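Local coordinates for protein beta-lactamase (Burkholderia cenocepacia, PDB 5E2G) that probably hydrolyses beta-lactams to substituted beta-amino acids, as a serine hydrolase of the class-C beta-lactamase family, at residues 60-63 and 64-67; 101-104 and 105-108; 139-142 and 143-146; 165-168 and 169-172. One frame throughout, in Å; residues are numbered along the deposited sequence. Where two conformers were deposited one is given.

Contact 1. Residues 60-63 and 64-67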
# COMPACT_ATOMS: atom_id res chain seq x y z
N ILE A 60 1.51 -6.78 -4.71
CA ILE A 60 1.55 -6.21 -3.37
C ILE A 60 0.16 -5.86 -2.85
O ILE A 60 0.04 -5.26 -1.78
CB ILE A 60 2.50 -4.99 -3.30
CG1 ILE A 60 2.04 -3.86 -4.21
CG2 ILE A 60 3.91 -5.40 -3.66
CD1 ILE A 60 2.89 -2.60 -4.07
N GLY A 61 -0.89 -6.25 -3.56
CA GLY A 61 -2.24 -6.04 -3.04
C GLY A 61 -2.50 -4.58 -2.69
O GLY A 61 -2.17 -3.67 -3.46
N SER A 62 -3.07 -4.36 -1.51
CA SER A 62 -3.49 -3.03 -1.08
C SER A 62 -2.33 -2.09 -0.81
O SER A 62 -2.57 -0.89 -0.63
CB SER A 62 -4.36 -3.14 0.16
OG SER A 62 -5.58 -3.79 -0.12
N VAL A 63 -1.10 -2.58 -0.78
CA VAL A 63 0.03 -1.66 -0.70
C VAL A 63 0.08 -0.80 -1.96
O VAL A 63 0.63 0.31 -1.94
CB VAL A 63 1.35 -2.44 -0.47
CG1 VAL A 63 2.52 -1.48 -0.36
CG2 VAL A 63 1.25 -3.29 0.79
N SER A 64 -0.53 -1.27 -3.06
CA SER A 64 -0.72 -0.44 -4.24
C SER A 64 -1.31 0.92 -3.87
O SER A 64 -0.91 1.94 -4.42
CB SER A 64 -1.63 -1.15 -5.24
OG SER A 64 -1.14 -2.42 -5.62
N LYS A 65 -2.25 0.93 -2.93
CA LYS A 65 -2.94 2.16 -2.56
C LYS A 65 -2.00 3.21 -1.97
O LYS A 65 -2.33 4.40 -1.97
CB LYS A 65 -4.05 1.85 -1.57
CG LYS A 65 -4.92 0.67 -1.96
CD LYS A 65 -5.76 0.18 -0.77
CE LYS A 65 -6.76 -0.91 -1.17
NZ LYS A 65 -7.63 -1.32 -0.04
N THR A 66 -0.83 2.81 -1.45
CA THR A 66 0.10 3.83 -0.98
C THR A 66 0.67 4.63 -2.14
O THR A 66 0.94 5.83 -1.99
CB THR A 66 1.24 3.21 -0.15
OG1 THR A 66 2.02 2.32 -0.95
CG2 THR A 66 0.68 2.47 1.06
N LEU A 67 0.83 4.00 -3.31
CA LEU A 67 1.34 4.72 -4.47
C LEU A 67 0.26 5.60 -5.09
O LEU A 67 0.53 6.73 -5.50
CB LEU A 67 1.89 3.74 -5.51
CG LEU A 67 3.14 3.02 -5.00
CD1 LEU A 67 3.26 1.62 -5.59
CD2 LEU A 67 4.37 3.85 -5.30
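The flat groups that join Gly61 and Val63 to Ser64 and Thr66 are peptide carbonyls, each met by two donors from different directions. Ser64 OG approaches Gly61 O almost end-on, at 2.7 Å, whereas Ser64 N reaches Gly61 O from above the carbonyl plane, 37° out of it. Val63 O is gripped in the same double manner: Thr66 OG1 lies in the plane of the carbonyl, 2.6 Å from Val63 O, and Thr66 N bonds to it from well above that plane. The hydroxyl of Thr66 can do this because it sits between its own backbone N and carbonyl carbon (chi1 63°), facing back along the helix. Beside it Val63 points the same way, with CG1 3.9 Å from Thr66 OG1. Ile60 packs CG1 near Ser64 OG, whose second partner is the backbone N of Val222.

Lys65 N bonds to Ser62 O, and the extended lysine chain runs alongside Ser62, bringing CE to 3.5 Å from Ser62 CB. The further link from Lys65 NZ to Ser62 OG, 3.2 Å, is weak, and it applies to one of two deposited conformers of the serine. The sequence fits the SxxK motif at the start of a helix. With Tyr148 and Lys313 touching Ser62, the chemistry implies a site in which Ser62 is probably the nucleophile, with Lys65 NZ beside it, as in class-C beta-lactamases.

Contact 2. Residues 101-104 and 105-108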
# COMPACT_ATOMS: atom_id res chain seq x y z
N VAL A 101 -20.95 13.79 -2.62
CA VAL A 101 -20.40 14.61 -1.55
C VAL A 101 -19.21 13.97 -0.85
O VAL A 101 -18.53 14.67 -0.07
CB VAL A 101 -21.47 14.96 -0.49
CG1 VAL A 101 -22.69 15.59 -1.14
CG2 VAL A 101 -21.84 13.72 0.30
N VAL A 102 -18.94 12.68 -1.07
CA VAL A 102 -17.75 12.06 -0.50
C VAL A 102 -16.52 12.79 -1.03
O VAL A 102 -16.40 13.02 -2.23
CB VAL A 102 -17.69 10.56 -0.83
CG1 VAL A 102 -16.41 9.96 -0.29
CG2 VAL A 102 -18.87 9.84 -0.25
N THR A 103 -15.61 13.16 -0.13
CA THR A 103 -14.42 13.88 -0.55
C THR A 103 -13.31 12.91 -0.92
O THR A 103 -13.37 11.71 -0.61
CB THR A 103 -13.91 14.82 0.54
OG1 THR A 103 -13.58 14.08 1.73
CG2 THR A 103 -14.97 15.87 0.86
N LEU A 104 -12.30 13.43 -1.60
CA LEU A 104 -11.12 12.62 -1.89
C LEU A 104 -10.46 12.14 -0.61
O LEU A 104 -9.98 11.01 -0.53
CB LEU A 104 -10.15 13.41 -2.77
CG LEU A 104 -10.39 13.53 -4.29
CD1 LEU A 104 -11.76 14.03 -4.65
CD2 LEU A 104 -9.38 14.45 -4.87
N LEU A 105 -10.46 12.98 0.43
CA LEU A 105 -9.88 12.59 1.72
C LEU A 105 -10.61 11.39 2.32
O LEU A 105 -9.97 10.45 2.82
CB LEU A 105 -9.91 13.77 2.68
CG LEU A 105 -9.15 13.54 3.99
CD1 LEU A 105 -7.68 13.25 3.69
CD2 LEU A 105 -9.30 14.75 4.90
N GLN A 106 -11.94 11.39 2.28
CA GLN A 106 -12.71 10.25 2.79
C GLN A 106 -12.42 8.97 2.03
O GLN A 106 -12.45 7.88 2.61
CB GLN A 106 -14.20 10.60 2.78
CG GLN A 106 -14.54 11.63 3.84
CD GLN A 106 -15.72 12.53 3.50
OE1 GLN A 106 -16.42 12.32 2.51
NE2 GLN A 106 -15.95 13.54 4.33
N LEU A 107 -12.11 9.06 0.73
CA LEU A 107 -11.74 7.87 -0.01
C LEU A 107 -10.35 7.37 0.37
O LEU A 107 -10.10 6.16 0.36
CB LEU A 107 -11.82 8.15 -1.51
CG LEU A 107 -13.23 8.54 -1.97
CD1 LEU A 107 -13.22 8.98 -3.42
CD2 LEU A 107 -14.19 7.38 -1.75
N GLY A 108 -9.43 8.27 0.71
CA GLY A 108 -8.08 7.89 1.06
C GLY A 108 -7.88 7.52 2.50
O GLY A 108 -6.77 7.18 2.91
O HOH W 1 -18.28 14.53 2.72
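Thr103 and Gln106 exchange hydrogen bonds between backbone and side chain in both directions. Thr103 N donates to Gln106 OE1 at 2.9 Å along a nearly straight path (165° at the hydrogen), coming from well above the plane of the amide. In return Gln106 N donates to Thr103 OG1 at 3.2 Å. A chi1 of 60° turns the threonine hydroxyl to face the N-H of Gln106 in the first turn, while the glutamine chain, extended beyond CG, reaches back over the cap and passes CD 3.2 Å from Thr103 OG1. Water 1 gives Gln106 OE1 a second donor and also donates to Val101 O, 2.8 Å away, which ties the loop residue to the amide.

This reciprocal pair is a capping box, with Thr103 as N-cap of the short helix 104-108. The residues flanking it, Val102 and Leu107, meet as a hydrophobic staple: their side chains cross at about a right angle and CG1 of Val102 lies 3.7 Å from CD2 of Leu107. Leu107 also packs on Ala152, Met155 and Leu159 of helix 150-164, so the apolar side of the cap rests on that helix.

Further along, the regular helical pattern takes over. Leu107 N donates to Thr103 O at 3.2 Å, and Gly108 N to Leu104 O at 3.1 Å. Leu104 itself packs on Leu156, and Leu105 O receives the hydroxyl of Thr109.

Contact 3. Residues 139-142 and 143-146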
# COMPACT_ATOMS: atom_id res chain seq x y z
N ALA A 139 -23.89 3.55 4.75
CA ALA A 139 -24.33 3.12 6.07
C ALA A 139 -24.10 4.19 7.12
O ALA A 139 -24.84 4.26 8.11
CB ALA A 139 -23.61 1.83 6.47
N TYR A 140 -23.09 5.03 6.92
CA TYR A 140 -22.71 6.05 7.88
C TYR A 140 -22.48 7.37 7.15
O TYR A 140 -22.22 7.40 5.95
CB TYR A 140 -21.42 5.65 8.63
CG TYR A 140 -21.54 4.40 9.46
CD1 TYR A 140 -22.14 4.43 10.70
CD2 TYR A 140 -21.06 3.18 9.00
CE1 TYR A 140 -22.26 3.30 11.48
CE2 TYR A 140 -21.17 2.03 9.77
CZ TYR A 140 -21.78 2.10 11.02
OH TYR A 140 -21.90 0.99 11.82
N ALA A 141 -22.58 8.47 7.90
CA ALA A 141 -22.18 9.75 7.35
C ALA A 141 -20.71 9.70 6.95
O ALA A 141 -19.91 8.98 7.57
CB ALA A 141 -22.41 10.86 8.36
N PRO A 142 -20.31 10.45 5.92
CA PRO A 142 -18.90 10.44 5.51
C PRO A 142 -17.99 10.93 6.63
O PRO A 142 -18.32 11.86 7.36
CB PRO A 142 -18.87 11.38 4.30
CG PRO A 142 -20.28 11.43 3.80
CD PRO A 142 -21.15 11.24 5.00
N GLY A 143 -16.84 10.27 6.77
CA GLY A 143 -15.83 10.71 7.71
C GLY A 143 -16.09 10.37 9.16
O GLY A 143 -15.49 10.99 10.04
N THR A 144 -16.97 9.40 9.45
CA THR A 144 -17.25 9.00 10.83
C THR A 144 -16.92 7.55 11.14
O THR A 144 -16.83 7.21 12.32
CB THR A 144 -18.74 9.21 11.18
OG1 THR A 144 -19.55 8.34 10.38
CG2 THR A 144 -19.17 10.64 10.97
N HIS A 145 -16.77 6.69 10.14
CA HIS A 145 -16.45 5.30 10.39
C HIS A 145 -15.43 4.82 9.38
O HIS A 145 -15.52 5.14 8.19
CB HIS A 145 -17.70 4.42 10.33
CG HIS A 145 -18.63 4.65 11.48
ND1 HIS A 145 -19.39 5.79 11.61
CD2 HIS A 145 -18.91 3.89 12.57
CE1 HIS A 145 -20.09 5.73 12.73
NE2 HIS A 145 -19.82 4.58 13.32
N ARG A 146 -14.47 4.04 9.86
CA ARG A 146 -13.41 3.50 9.02
C ARG A 146 -13.79 2.08 8.63
O ARG A 146 -14.00 1.23 9.50
CB ARG A 146 -12.07 3.52 9.74
CG ARG A 146 -10.91 3.01 8.89
CD ARG A 146 -9.62 3.02 9.69
NE ARG A 146 -8.47 2.56 8.93
CZ ARG A 146 -8.17 1.29 8.69
NH1 ARG A 146 -8.96 0.31 9.13
NH2 ARG A 146 -7.08 0.99 8.00
O HOH W 2 -17.85 7.05 7.50
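Thr144 OG1 is held from two directions: it donates to Ala141 O across the turn, 2.9 Å away, and accepts from His145 ND1 at 2.8 Å. The hydroxyl oxygen lies nearly in the plane of the imidazole, at its edge, and so helps to fix the ring's rotation. With chi1 at 65°, the same hydroxyl is turned back toward Ala141. Water 2 accepts from His145 N at 2.9 Å and lies within donating distance of Ala141 O, 2.8 Å away, bridging the turn and the start of the strand.

Residues Ala141 to Thr144 form a type II beta turn, with Pro142 and Gly143 at its corner and the positive phi of Gly143 suiting glycine. The turn leads into strand 145-146, the outermost strand at one end of the large antiparallel sheet, where Thr144 and Arg146 form backbone hydrogen bonds with Ala296 and Val294 of strand 294-303.

Across the mouth of the turn, the rings of Tyr140 and His145 stack face to face, with centroids 3.5 Å apart and planes inclined by 17°. The exact spacing is doubtful, because part of the ring pair is modelled too close. CG of His145 stands over the centre of the phenol ring. His145 CB adds a CH-pi contact over the same ring, 4.1 Å from its centroid. Beyond the stack, Tyr140 packs on Ala293 and His145 on Pro295.

Contact 4. Residues 165-168 and 169-172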
# COMPACT_ATOMS: atom_id res chain seq x y z
N HIS A 165 -5.82 15.06 -15.74
CA HIS A 165 -6.01 15.05 -17.19
C HIS A 165 -5.17 13.95 -17.83
O HIS A 165 -4.48 14.17 -18.83
CB HIS A 165 -5.66 16.41 -17.80
CG HIS A 165 -6.16 17.56 -16.99
ND1 HIS A 165 -7.49 17.91 -16.94
CD2 HIS A 165 -5.50 18.43 -16.18
CE1 HIS A 165 -7.63 18.96 -16.15
NE2 HIS A 165 -6.44 19.29 -15.68
N GLN A 166 -5.25 12.74 -17.27
CA GLN A 166 -4.48 11.64 -17.83
C GLN A 166 -5.15 10.31 -17.50
O GLN A 166 -5.97 10.21 -16.58
CB GLN A 166 -3.03 11.69 -17.35
CG GLN A 166 -2.10 10.67 -18.01
CD GLN A 166 -2.09 10.75 -19.53
OE1 GLN A 166 -2.82 10.04 -20.22
NE2 GLN A 166 -1.23 11.60 -20.06
N ASP A 167 -4.81 9.32 -18.32
CA ASP A 167 -5.04 7.91 -18.04
C ASP A 167 -4.37 7.51 -16.72
O ASP A 167 -3.26 7.95 -16.43
CB ASP A 167 -4.47 7.10 -19.22
CG ASP A 167 -4.52 5.60 -19.02
OD1 ASP A 167 -5.63 5.01 -19.12
OD2 ASP A 167 -3.44 5.00 -18.84
N PHE A 168 -5.05 6.69 -15.92
CA PHE A 168 -4.50 6.34 -14.61
C PHE A 168 -3.19 5.57 -14.74
O PHE A 168 -2.16 5.97 -14.16
CB PHE A 168 -5.50 5.53 -13.78
CG PHE A 168 -4.92 5.06 -12.48
CD1 PHE A 168 -4.83 5.92 -11.40
CD2 PHE A 168 -4.39 3.78 -12.36
CE1 PHE A 168 -4.26 5.51 -10.20
CE2 PHE A 168 -3.81 3.36 -11.18
CZ PHE A 168 -3.74 4.23 -10.09
N ALA A 169 -3.20 4.44 -15.46
CA ALA A 169 -2.00 3.61 -15.56
C ALA A 169 -0.82 4.37 -16.14
O ALA A 169 0.33 4.14 -15.75
CB ALA A 169 -2.29 2.35 -16.39
N THR A 170 -1.09 5.30 -17.07
CA THR A 170 -0.04 6.15 -17.63
C THR A 170 0.58 7.05 -16.56
O THR A 170 1.79 7.25 -16.53
CB THR A 170 -0.63 6.99 -18.77
OG1 THR A 170 -1.13 6.11 -19.78
CG2 THR A 170 0.42 7.91 -19.37
N LEU A 171 -0.25 7.62 -15.69
CA LEU A 171 0.26 8.47 -14.61
C LEU A 171 1.18 7.69 -13.68
O LEU A 171 2.14 8.24 -13.14
CB LEU A 171 -0.89 9.06 -13.82
CG LEU A 171 -1.67 10.22 -14.44
CD1 LEU A 171 -2.98 10.45 -13.70
CD2 LEU A 171 -0.82 11.48 -14.44
N MSE A 172 0.90 6.41 -13.47
CA MSE A 172 1.71 5.62 -12.57
C MSE A 172 3.05 5.23 -13.22
O MSE A 172 4.11 5.36 -12.61
CB MSE A 172 0.94 4.38 -12.15
CG MSE A 172 -0.34 4.69 -11.40
SE MSE A 172 -0.08 5.43 -9.60
CE MSE A 172 0.02 3.74 -8.63
O HOH W 3 -5.49 3.40 -16.82
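An N-terminal helix cap opens helix 168-180, directly after the Schellman motif that ends helix 150-164 at His165. Asp167 is the N-cap residue, and its OD2 takes two bonds from Thr170: one from N at 3.0 Å and a shorter one from OG1 at 2.7 Å. Both donors meet the anti side of the carboxylate oxygen, somewhat out of the carboxylate plane. With CG anti to the backbone N (chi1 175°), the acid swings over the first turn of the helix, while its other oxygen, OD1, receives water 3, which in turn accepts from Ala169 N. Leu171 N completes the first backbone bond of the turn by donating to Asp167 O at 3.1 Å.

Upstream of the cap, Gln166 bends at chi2 and its OE1 accepts from Asp167 N at 2.8 Å. Its CB and CG lie against Leu171, CB 3.5 Å from Leu171 CG, while the amide carbon CD comes against Thr170 CG2.

On another side of the helix, CG of Met172, a selenomethionine, packs over one face of the Phe168 ring, 4.0 Å from its centroid. The selenium follows at 4.6 Å from that centroid, a Met-aromatic contact made obliquely. Phe168 also touches Thr68, Ala161 and Pro218, which sets this pair among three other helices. The chemistry is therefore divided: Asp167 takes the N-H of Thr170 directly and that of Ala169 through a water, and its charge would probably be stabilised by the helix end, whereas Phe168 and Met172 anchor the same turn by apolar packing.

Along the chain the four contacts follow in series, and none nests in or crosses another. Contact 1 closes the loop after strand 58-59 onto helix 64-77. Its centre lies about 3 Å from that of the chain. Contact 2 starts the short helix 104-108, and contact 3 turns the chain after helix 126-135 into edge strand 145-146. These two meet where Gln106 OE1 lies 3.2 Å from Pro142 CB. Contact 4 closes the passage from helix 150-164 to helix 168-180 and returns to contact 1 by packing, Met172 CE being 3.6 Å from Leu67 CB. Contacts 3 and 4 lie farthest apart, with centres about 29 Å from each other.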